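Local coordinates for protein YghZ aldo-keto reductase (Escherichia coli, PDB 3N6Q) that probably catalyses the NAD(P)H-dependent reduction of carbonyl compounds to alcohols, as a TIM-barrel member of the aldo-keto reductase family, at residues A63-P68 and A98-W103; I93-A98 and I134-R139; S44-L49 and G78-E83; L28-W33 and I300-A305. All coordinates share one frame; numbering follows the deposited sequence.

Contact 1: A63-P68 and A98-W103; sequences ANNYGP and AGYDMW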
# COMPACT_ATOMS: atom_id res chain seq x y z
N ALA B 63 8.33 4.47 24.73
CA ALA B 63 8.73 5.51 23.77
C ALA B 63 10.15 5.08 23.36
O ALA B 63 10.78 4.27 24.03
CB ALA B 63 8.78 6.88 24.40
N ASN B 64 10.62 5.60 22.24
CA ASN B 64 11.96 5.18 21.73
C ASN B 64 13.08 5.43 22.74
O ASN B 64 13.94 4.54 22.99
CB ASN B 64 12.24 5.83 20.36
CG ASN B 64 12.18 7.39 20.38
OD1 ASN B 64 12.02 8.06 21.43
ND2 ASN B 64 12.53 7.96 19.21
N ASN B 65 12.99 6.56 23.47
CA ASN B 65 14.04 6.90 24.36
C ASN B 65 14.00 6.42 25.80
O ASN B 65 14.91 6.73 26.55
CB ASN B 65 14.41 8.39 24.24
CG ASN B 65 13.46 9.27 24.93
OD1 ASN B 65 12.47 8.83 25.47
ND2 ASN B 65 13.71 10.55 24.85
N TYR B 66 13.03 5.58 26.15
CA TYR B 66 12.85 5.15 27.55
C TYR B 66 13.99 4.17 27.90
O TYR B 66 14.29 3.30 27.09
CB TYR B 66 11.54 4.34 27.65
CG TYR B 66 10.30 5.26 27.74
CD1 TYR B 66 10.42 6.66 27.70
CD2 TYR B 66 9.07 4.69 27.99
CE1 TYR B 66 9.28 7.50 27.86
CE2 TYR B 66 7.93 5.52 28.17
CZ TYR B 66 8.06 6.89 28.08
OH TYR B 66 6.94 7.67 28.26
N GLY B 67 14.57 4.32 29.08
CA GLY B 67 15.58 3.37 29.58
C GLY B 67 15.92 3.70 31.01
O GLY B 67 15.01 3.66 31.87
N PRO B 68 17.19 4.10 31.29
CA PRO B 68 18.28 4.29 30.33
C PRO B 68 19.05 2.99 30.12
O PRO B 68 18.95 2.09 30.93
CB PRO B 68 19.17 5.32 31.03
CG PRO B 68 19.04 4.97 32.50
CD PRO B 68 17.59 4.53 32.65
N ALA B 98 7.90 8.94 18.99
CA ALA B 98 9.20 9.54 18.57
C ALA B 98 8.95 11.03 18.65
O ALA B 98 7.88 11.50 18.21
CB ALA B 98 9.53 9.14 17.16
N GLY B 99 9.94 11.77 19.15
CA GLY B 99 9.89 13.21 19.10
C GLY B 99 11.00 13.85 19.91
O GLY B 99 11.47 14.97 19.56
N TYR B 100 11.36 13.22 21.02
CA TYR B 100 12.46 13.73 21.86
C TYR B 100 13.81 13.25 21.35
O TYR B 100 13.87 12.58 20.34
CB TYR B 100 12.29 13.32 23.32
CG TYR B 100 11.22 14.17 24.01
CD1 TYR B 100 11.55 15.40 24.60
CD2 TYR B 100 9.90 13.75 24.01
CE1 TYR B 100 10.52 16.24 25.19
CE2 TYR B 100 8.88 14.57 24.59
CZ TYR B 100 9.22 15.77 25.21
OH TYR B 100 8.21 16.52 25.81
N ASP B 101 14.90 13.64 22.03
CA ASP B 101 16.25 13.28 21.51
C ASP B 101 16.39 11.78 21.68
O ASP B 101 16.17 11.22 22.79
CB ASP B 101 17.35 13.96 22.32
CG ASP B 101 17.46 15.45 22.06
OD1 ASP B 101 16.71 16.04 21.23
OD2 ASP B 101 18.26 16.05 22.80
N MET B 102 16.78 11.10 20.61
CA MET B 102 16.92 9.67 20.67
C MET B 102 18.31 9.27 20.17
O MET B 102 18.97 8.43 20.82
CB MET B 102 15.85 9.00 19.77
CG MET B 102 16.12 7.49 19.67
SD MET B 102 15.72 6.66 21.21
CE MET B 102 16.50 5.05 20.91
N TRP B 103 18.68 9.70 18.97
CA TRP B 103 20.06 9.43 18.49
C TRP B 103 20.74 10.74 18.05
O TRP B 103 20.10 11.78 17.90
CB TRP B 103 20.09 8.31 17.41
CG TRP B 103 19.44 8.67 16.09
CD1 TRP B 103 20.00 9.45 15.08
CD2 TRP B 103 18.17 8.21 15.59
NE1 TRP B 103 19.14 9.50 14.01
CE2 TRP B 103 18.01 8.77 14.29
CE3 TRP B 103 17.11 7.45 16.14
CZ2 TRP B 103 16.89 8.50 13.47
CZ3 TRP B 103 15.97 7.21 15.36
CH2 TRP B 103 15.87 7.73 14.02
O HOH W 1 10.72 10.46 21.68
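Met102 lays its thioether along Asn64, the two side chains running antiparallel alongside one another. CB of Met102 starts 3.5 Å from Asn64 ND2, and CG stays by the same nitrogen at 3.6 Å. The chain then bends at chi2 (73°), which brings SD against the backbone as well, 3.3 Å from Asn64 C. At the tip, Met102 CE lies 3.3 Å from Asn64 O. An unbranched, flexible chain suits this path from a polar side chain to a peptide group. The two loops follow adjacent parallel strands, 59-61 and 93-98, at the C-terminal mouth of the TIM barrel, the end where aldo-keto reductases carry their active site. Next along the type I turn from Ala63 to Tyr66, Asn65 ND2 donates to Asp101 O at 3.3 Å (N-H...O 161°), approaching from above the carbonyl plane. A leucine in its place would probably leave Asp101 O without this donor and segments 63-68 and 98-103 without the direct hydrogen bond between them. Asn64 works through water instead: water 1 donates to Asn64 OD1 at 2.7 Å and accepts from Tyr100 N at 2.9 Å, while Ser119 and Tyr115 of helix 113-127 hold Asn64 ND2.

Contact 2: I93-A98 and I134-R139; sequences IISTKA and IFYSHR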
# COMPACT_ATOMS: atom_id res chain seq x y z
N ILE B 93 -2.31 -3.69 24.30
CA ILE B 93 -2.18 -2.44 23.50
C ILE B 93 -0.83 -1.84 23.81
O ILE B 93 -0.51 -1.51 24.94
CB ILE B 93 -3.29 -1.40 23.85
CG1 ILE B 93 -4.66 -2.03 23.71
CG2 ILE B 93 -3.10 -0.06 23.03
CD1 ILE B 93 -4.99 -2.48 22.22
N ILE B 94 0.06 -1.92 22.81
CA ILE B 94 1.43 -1.51 23.01
C ILE B 94 1.61 -0.19 22.26
O ILE B 94 1.31 -0.10 21.07
CB ILE B 94 2.41 -2.59 22.44
CG1 ILE B 94 2.28 -3.91 23.25
CG2 ILE B 94 3.86 -1.99 22.46
CD1 ILE B 94 2.92 -5.13 22.58
N SER B 95 2.16 0.83 22.91
CA SER B 95 2.42 2.04 22.18
C SER B 95 3.93 2.39 22.15
O SER B 95 4.72 1.88 22.98
CB SER B 95 1.69 3.22 22.80
OG SER B 95 2.12 3.29 24.16
N THR B 96 4.33 3.12 21.11
CA THR B 96 5.60 3.83 21.23
C THR B 96 5.53 5.19 20.54
O THR B 96 4.45 5.59 20.11
CB THR B 96 6.78 2.96 20.69
OG1 THR B 96 8.00 3.56 21.11
CG2 THR B 96 6.76 2.95 19.17
N LYS B 97 6.62 5.95 20.61
CA LYS B 97 6.57 7.37 20.27
C LYS B 97 7.89 7.78 19.65
O LYS B 97 8.93 7.10 19.90
CB LYS B 97 6.48 8.19 21.59
CG LYS B 97 5.43 7.58 22.62
CD LYS B 97 5.05 8.72 23.58
CE LYS B 97 4.10 8.15 24.69
NZ LYS B 97 4.85 7.24 25.59
N ALA B 98 7.90 8.94 18.99
CA ALA B 98 9.20 9.54 18.57
C ALA B 98 8.95 11.03 18.65
O ALA B 98 7.88 11.50 18.21
CB ALA B 98 9.53 9.14 17.16
N ILE B 134 -0.44 1.71 19.04
CA ILE B 134 -0.51 3.20 18.93
C ILE B 134 0.87 3.77 18.70
O ILE B 134 1.80 3.40 19.40
CB ILE B 134 -1.09 3.88 20.21
CG1 ILE B 134 -2.37 3.13 20.66
CG2 ILE B 134 -1.38 5.34 19.90
CD1 ILE B 134 -2.94 3.61 22.02
N PHE B 135 1.02 4.59 17.65
CA PHE B 135 2.29 5.27 17.45
C PHE B 135 2.05 6.76 17.70
O PHE B 135 1.11 7.31 17.13
CB PHE B 135 2.80 5.03 16.02
CG PHE B 135 4.12 5.73 15.73
CD1 PHE B 135 5.23 5.54 16.59
CD2 PHE B 135 4.26 6.54 14.63
CE1 PHE B 135 6.50 6.21 16.29
CE2 PHE B 135 5.49 7.17 14.30
CZ PHE B 135 6.57 7.05 15.14
N TYR B 136 2.85 7.41 18.54
CA TYR B 136 2.67 8.86 18.88
C TYR B 136 3.75 9.74 18.23
O TYR B 136 4.94 9.41 18.30
CB TYR B 136 2.95 9.05 20.36
CG TYR B 136 1.78 8.66 21.27
CD1 TYR B 136 0.88 9.64 21.74
CD2 TYR B 136 1.67 7.33 21.75
CE1 TYR B 136 -0.11 9.33 22.72
CE2 TYR B 136 0.65 6.99 22.69
CZ TYR B 136 -0.22 8.00 23.18
OH TYR B 136 -1.17 7.63 24.11
N SER B 137 3.36 10.97 17.85
CA SER B 137 4.28 12.09 17.92
C SER B 137 4.45 12.47 19.40
O SER B 137 3.47 12.91 20.06
CB SER B 137 3.68 13.25 17.08
OG SER B 137 4.53 14.36 17.27
N HIS B 138 5.69 12.41 19.92
CA HIS B 138 5.95 12.52 21.40
C HIS B 138 5.86 13.98 21.90
O HIS B 138 5.68 14.25 23.12
CB HIS B 138 7.34 11.94 21.75
CG HIS B 138 7.44 11.41 23.15
ND1 HIS B 138 8.48 10.61 23.56
CD2 HIS B 138 6.71 11.70 24.26
CE1 HIS B 138 8.40 10.41 24.87
NE2 HIS B 138 7.31 11.03 25.31
N ARG B 139 6.03 14.92 20.99
CA ARG B 139 6.03 16.36 21.33
C ARG B 139 5.87 17.19 20.11
O ARG B 139 6.04 16.73 18.96
CB ARG B 139 7.28 16.78 22.11
CG ARG B 139 8.64 16.57 21.33
CD ARG B 139 9.69 17.67 21.69
NE ARG B 139 11.05 17.24 21.30
CZ ARG B 139 12.20 17.67 21.84
NH1 ARG B 139 12.22 18.66 22.75
NH2 ARG B 139 13.38 17.13 21.44
O HOH W 2 7.09 13.90 16.80
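Neighbouring parallel staves of the TIM barrel meet where strand 93-98 pairs with strand 134-137, Thr96 being held through both its N-H and its C=O by the one neighbouring strand. Thr96 N donates to Ile134 O at 3.1 Å, and Thr96 O accepts from Tyr136 N at 2.9 Å. The ladder runs on past the strand end, where His138 N reaches Ala98 O at 2.9 Å. Helix 113-127 connects the strands as a beta-alpha-beta unit and covers the face bearing Thr96, Ala98 and Phe135, where Phe135 CZ packs 4.1 Å from Ala98 CB. Ser95, Lys97, Ile134 and Tyr136 occupy the other face. There the long shaft of Lys97 is wedged between two rings: CD sits over the centre of the His138 imidazole, 3.4 Å above its plane, and CE lies over the Tyr136 face, 4.1 Å from the centroid. A bend at chi4 (69°) finishes the chain, and NZ makes a salt bridge to Asp61. Asp61, Tyr66, Lys97 and His138 together match the tetrad of aldo-keto reductases, consistent with a catalytic role. An alanine in place of His138 would probably open a gap under Lys97 CD and let the lysine shaft shift. Tyr100 meets the imidazole edge-to-face.

Contact 3: S44-L49 and G78-E83; sequences SQRAIL and GRLLRE. With MG (magnesium ion), chain J.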
# COMPACT_ATOMS: atom_id res chain seq x y z
N SER B 44 13.08 -8.00 38.00
CA SER B 44 12.19 -6.96 38.55
C SER B 44 11.19 -6.50 37.53
O SER B 44 10.00 -6.34 37.82
CB SER B 44 13.00 -5.74 39.00
OG SER B 44 13.94 -6.14 40.00
N GLN B 45 11.67 -6.23 36.31
CA GLN B 45 10.78 -5.91 35.19
C GLN B 45 9.72 -7.00 34.94
O GLN B 45 8.55 -6.73 34.67
CB GLN B 45 11.63 -5.65 33.92
CG GLN B 45 12.72 -4.62 34.08
CD GLN B 45 13.45 -4.44 32.75
OE1 GLN B 45 12.84 -4.61 31.68
NE2 GLN B 45 14.72 -4.12 32.79
N ARG B 46 10.13 -8.27 34.99
CA ARG B 46 9.24 -9.34 34.64
C ARG B 46 8.08 -9.38 35.63
O ARG B 46 6.94 -9.63 35.24
CB ARG B 46 9.99 -10.72 34.73
CG ARG B 46 9.03 -11.87 34.45
CD ARG B 46 9.72 -13.25 34.71
NE ARG B 46 11.10 -13.26 34.25
CZ ARG B 46 11.46 -13.48 32.99
NH1 ARG B 46 10.53 -13.69 32.05
NH2 ARG B 46 12.77 -13.49 32.70
N ALA B 47 8.39 -9.18 36.89
CA ALA B 47 7.37 -9.25 37.97
C ALA B 47 6.32 -8.14 37.79
O ALA B 47 5.08 -8.40 37.97
CB ALA B 47 8.03 -9.13 39.31
N ILE B 48 6.81 -6.93 37.47
CA ILE B 48 5.94 -5.81 37.11
C ILE B 48 4.99 -6.10 35.94
O ILE B 48 3.76 -5.85 36.05
CB ILE B 48 6.70 -4.46 36.94
CG1 ILE B 48 7.53 -4.09 38.20
CG2 ILE B 48 5.66 -3.36 36.52
CD1 ILE B 48 8.71 -3.12 37.99
N LEU B 49 5.50 -6.57 34.78
CA LEU B 49 4.59 -6.83 33.65
C LEU B 49 3.57 -7.89 33.96
O LEU B 49 2.40 -7.85 33.47
CB LEU B 49 5.37 -7.23 32.36
CG LEU B 49 6.39 -6.16 31.91
CD1 LEU B 49 7.11 -6.62 30.61
CD2 LEU B 49 5.67 -4.84 31.57
N GLY B 78 10.58 -6.12 24.65
CA GLY B 78 10.50 -7.15 23.59
C GLY B 78 10.92 -8.55 24.07
O GLY B 78 10.34 -9.55 23.68
N ARG B 79 11.94 -8.61 24.90
CA ARG B 79 12.41 -9.92 25.40
C ARG B 79 11.34 -10.56 26.27
O ARG B 79 11.07 -11.78 26.20
CB ARG B 79 13.62 -9.68 26.28
CG ARG B 79 14.86 -9.24 25.52
CD ARG B 79 16.06 -9.18 26.48
NE ARG B 79 16.46 -10.53 26.93
CZ ARG B 79 17.39 -10.78 27.86
NH1 ARG B 79 18.04 -9.78 28.46
NH2 ARG B 79 17.67 -12.03 28.20
N LEU B 80 10.77 -9.75 27.16
CA LEU B 80 9.74 -10.27 28.08
C LEU B 80 8.48 -10.65 27.35
O LEU B 80 7.82 -11.66 27.73
CB LEU B 80 9.47 -9.30 29.24
CG LEU B 80 10.68 -9.12 30.14
CD1 LEU B 80 10.38 -7.96 31.12
CD2 LEU B 80 10.95 -10.42 30.93
N LEU B 81 8.15 -9.92 26.26
CA LEU B 81 7.00 -10.28 25.43
C LEU B 81 7.21 -11.66 24.83
O LEU B 81 6.28 -12.49 24.81
CB LEU B 81 6.80 -9.31 24.27
CG LEU B 81 6.11 -7.95 24.30
CD1 LEU B 81 5.77 -7.61 22.79
CD2 LEU B 81 4.83 -8.04 25.19
N ARG B 82 8.41 -11.89 24.30
CA ARG B 82 8.72 -13.19 23.70
C ARG B 82 8.73 -14.29 24.75
O ARG B 82 8.27 -15.40 24.49
CB ARG B 82 10.06 -13.16 22.92
CG ARG B 82 9.93 -12.48 21.56
CD ARG B 82 11.27 -12.40 20.77
NE ARG B 82 12.39 -11.88 21.56
CZ ARG B 82 12.87 -10.64 21.44
NH1 ARG B 82 12.38 -9.79 20.56
NH2 ARG B 82 13.88 -10.27 22.19
N GLU B 83 9.27 -14.02 25.94
CA GLU B 83 9.41 -15.05 26.98
C GLU B 83 8.06 -15.39 27.63
O GLU B 83 7.69 -16.58 27.75
CB GLU B 83 10.43 -14.68 28.06
CG GLU B 83 11.93 -14.90 27.66
CD GLU B 83 12.90 -14.74 28.82
OE1 GLU B 83 12.42 -14.47 29.93
OE2 GLU B 83 14.15 -14.99 28.66
MG MG J . 15.42 -15.26 29.95
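The axes of segments 44-49 and 78-83 pass 10.7 Å apart at 62°, and Leu80 fills the space between them, facing Gln45, Arg46 and Leu49. These segments belong to helices 42-54 and 72-84 of the outer layer of the TIM barrel, which follow strands 24-31 and 59-61. The two methyls of Leu80 divide the work. CD1 meets Leu49 CD1 at 3.6 Å and Gln45 CB at 3.8 Å, an apolar join on the buried side. CD2 lies over one face of the Arg46 guanidinium, 3.4 Å above its plane and offset toward its rim on the NH1 side, so a branched leucine serves both greasy and charged neighbours. Arg46 begins with CG anti to the backbone N (chi1 176°) and bends at chi3, bringing its end round to Glu83. NH1 and NH2 of Arg46 both donate to Glu83 OE1, at 2.9 and 3.0 Å, a salt bridge in which the guanidinium and carboxylate planes are nearly coplanar, 10° apart. Glu43 and Asp84 also pair with this arginine, which probably balances their negative charges. Gln45 NE2 is held by Asn40 O, whereas its buried OE1 has no partner in the model. The other oxygen of the carboxylate, Glu83 OE2, binds the magnesium ion at 1.8 Å, a length short enough to be treated with caution.

Contact 4: L28-W33 and I300-A305; sequences LSLGLW and IGASRA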
# COMPACT_ATOMS: atom_id res chain seq x y z
N LEU B 28 -6.38 2.16 34.40
CA LEU B 28 -4.98 2.39 34.76
C LEU B 28 -4.11 1.64 33.72
O LEU B 28 -4.38 0.46 33.44
CB LEU B 28 -4.65 1.86 36.18
CG LEU B 28 -5.39 2.66 37.29
CD1 LEU B 28 -6.83 2.04 37.49
CD2 LEU B 28 -4.60 2.56 38.53
N SER B 29 -3.16 2.35 33.12
CA SER B 29 -2.19 1.73 32.17
C SER B 29 -0.83 1.71 32.78
O SER B 29 -0.52 2.53 33.67
CB SER B 29 -2.14 2.56 30.89
OG SER B 29 -3.43 2.50 30.31
N LEU B 30 0.06 0.84 32.27
CA LEU B 30 1.42 0.82 32.79
C LEU B 30 2.38 1.58 31.85
O LEU B 30 2.43 1.30 30.65
CB LEU B 30 1.88 -0.64 32.92
CG LEU B 30 3.33 -0.70 33.50
CD1 LEU B 30 3.44 -0.34 35.03
CD2 LEU B 30 3.94 -2.12 33.27
N GLY B 31 3.12 2.54 32.39
CA GLY B 31 4.14 3.29 31.58
C GLY B 31 5.54 2.77 31.91
O GLY B 31 5.79 2.36 33.02
N LEU B 32 6.42 2.76 30.91
CA LEU B 32 7.76 2.19 31.06
C LEU B 32 8.81 3.26 30.95
O LEU B 32 9.99 2.99 30.66
CB LEU B 32 7.98 1.08 30.02
CG LEU B 32 7.26 -0.26 30.31
CD1 LEU B 32 5.76 -0.19 29.97
CD2 LEU B 32 7.88 -1.40 29.51
N TRP B 33 8.43 4.47 31.34
CA TRP B 33 9.38 5.58 31.35
C TRP B 33 10.62 5.31 32.20
O TRP B 33 11.76 5.42 31.69
CB TRP B 33 8.65 6.84 31.82
CG TRP B 33 9.51 8.08 31.87
CD1 TRP B 33 10.60 8.39 31.07
CD2 TRP B 33 9.31 9.19 32.73
NE1 TRP B 33 11.07 9.63 31.41
CE2 TRP B 33 10.28 10.15 32.41
CE3 TRP B 33 8.34 9.48 33.72
CZ2 TRP B 33 10.35 11.38 33.07
CZ3 TRP B 33 8.45 10.69 34.42
CH2 TRP B 33 9.42 11.63 34.07
N ILE B 300 0.48 4.79 35.06
CA ILE B 300 1.16 4.52 36.31
C ILE B 300 2.56 4.00 35.99
O ILE B 300 2.69 3.02 35.25
CB ILE B 300 0.45 3.39 37.08
CG1 ILE B 300 -0.99 3.83 37.36
CG2 ILE B 300 1.23 3.13 38.39
CD1 ILE B 300 -0.96 5.17 37.99
N GLY B 301 3.57 4.60 36.60
CA GLY B 301 4.95 4.18 36.35
C GLY B 301 5.53 3.37 37.48
O GLY B 301 6.43 3.86 38.19
N ALA B 302 5.06 2.15 37.65
CA ALA B 302 5.38 1.33 38.83
C ALA B 302 6.79 0.82 38.86
O ALA B 302 7.31 0.36 37.84
CB ALA B 302 4.41 0.15 38.94
N SER B 303 7.40 0.86 40.03
CA SER B 303 8.72 0.28 40.26
C SER B 303 8.68 -1.09 40.95
O SER B 303 9.73 -1.72 41.12
CB SER B 303 9.57 1.23 41.09
OG SER B 303 8.87 1.61 42.26
N ARG B 304 7.50 -1.52 41.40
CA ARG B 304 7.37 -2.87 41.97
C ARG B 304 5.95 -3.36 41.88
O ARG B 304 5.03 -2.54 41.82
CB ARG B 304 7.79 -2.88 43.44
CG ARG B 304 7.10 -1.83 44.26
CD ARG B 304 7.91 -1.56 45.54
NE ARG B 304 7.70 -2.65 46.48
CZ ARG B 304 6.96 -2.57 47.59
NH1 ARG B 304 6.41 -1.42 47.95
NH2 ARG B 304 6.78 -3.65 48.35
N ALA B 305 5.76 -4.67 41.95
CA ALA B 305 4.41 -5.25 41.75
C ALA B 305 3.39 -4.66 42.72
O ALA B 305 2.27 -4.35 42.33
CB ALA B 305 4.45 -6.77 41.88
O HOH W 3 7.31 1.83 35.35
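Ile300 turns both its N-H and its C=O to the strand ending at Gly31. Its N-H points almost straight at Ser29 O, 2.8 Å away with an angle of 173°. Its carbonyl is met by Gly31 N at 2.9 Å, an equally straight bond at the hydrogen, although the donor stands above the carbonyl plane. The same oxygen also faces a methyl, since Leu30 CD1 lies 3.4 Å from Ile300 O. That methyl is brought across by Leu30 CG standing anti to the backbone N (chi1 -179°), and it goes on to touch Ala302 CB at 4.1 Å. The small alanine methyl suits this close passage of the loop over a leucine. Towards the start of the strand, Leu28 CD2 packs against Ile300 CG1 at 4.0 Å.

Here the first and last parallel strands of the TIM barrel, 24-31 and 297-300, join edge to edge and close the cylinder, bringing together parts of the chain more than 260 residues apart. Beyond the strand ends the backbones part and a water takes over, 2.8 Å from Gly31 O and 2.9 Å from Ala302 O. Counting atoms elsewhere, this water cannot serve every acceptor near it at once. Further out, the apolar side chains sink into the helical layer: Leu30 is packed by Ile48 and Leu49 of helix 42-54 and by Leu308 of helix 305-312, while Ile300 leans on Gln307 and Asn311. Ser29, whose short side chain lets OG meet Ser297 OG of the partner strand, hydrogen-bonds there.

Overall arrangement
Contacts 2 and 4 are buried joins in one sheet, made mainly of parallel-strand hydrogen bonds: contact 4 shuts the barrel, and the other three are nested within the loop it closes. Contact 1 is partly buried and loop-built, relying on side-chain amides, a thioether and water. It shares Ala98 with contact 2, and Tyr66 touches both Lys97 of contact 2 and the Leu32-Trp33 backbone of contact 4. Contact 3 belongs to the outer helical layer, with leucines on its inner side and a salt bridge on its outer. It reaches the sheet through Leu49 and Ile48 against Leu30, and through Leu81 against Ile94. Its centre is about 20 Å from those of contacts 1 and 2.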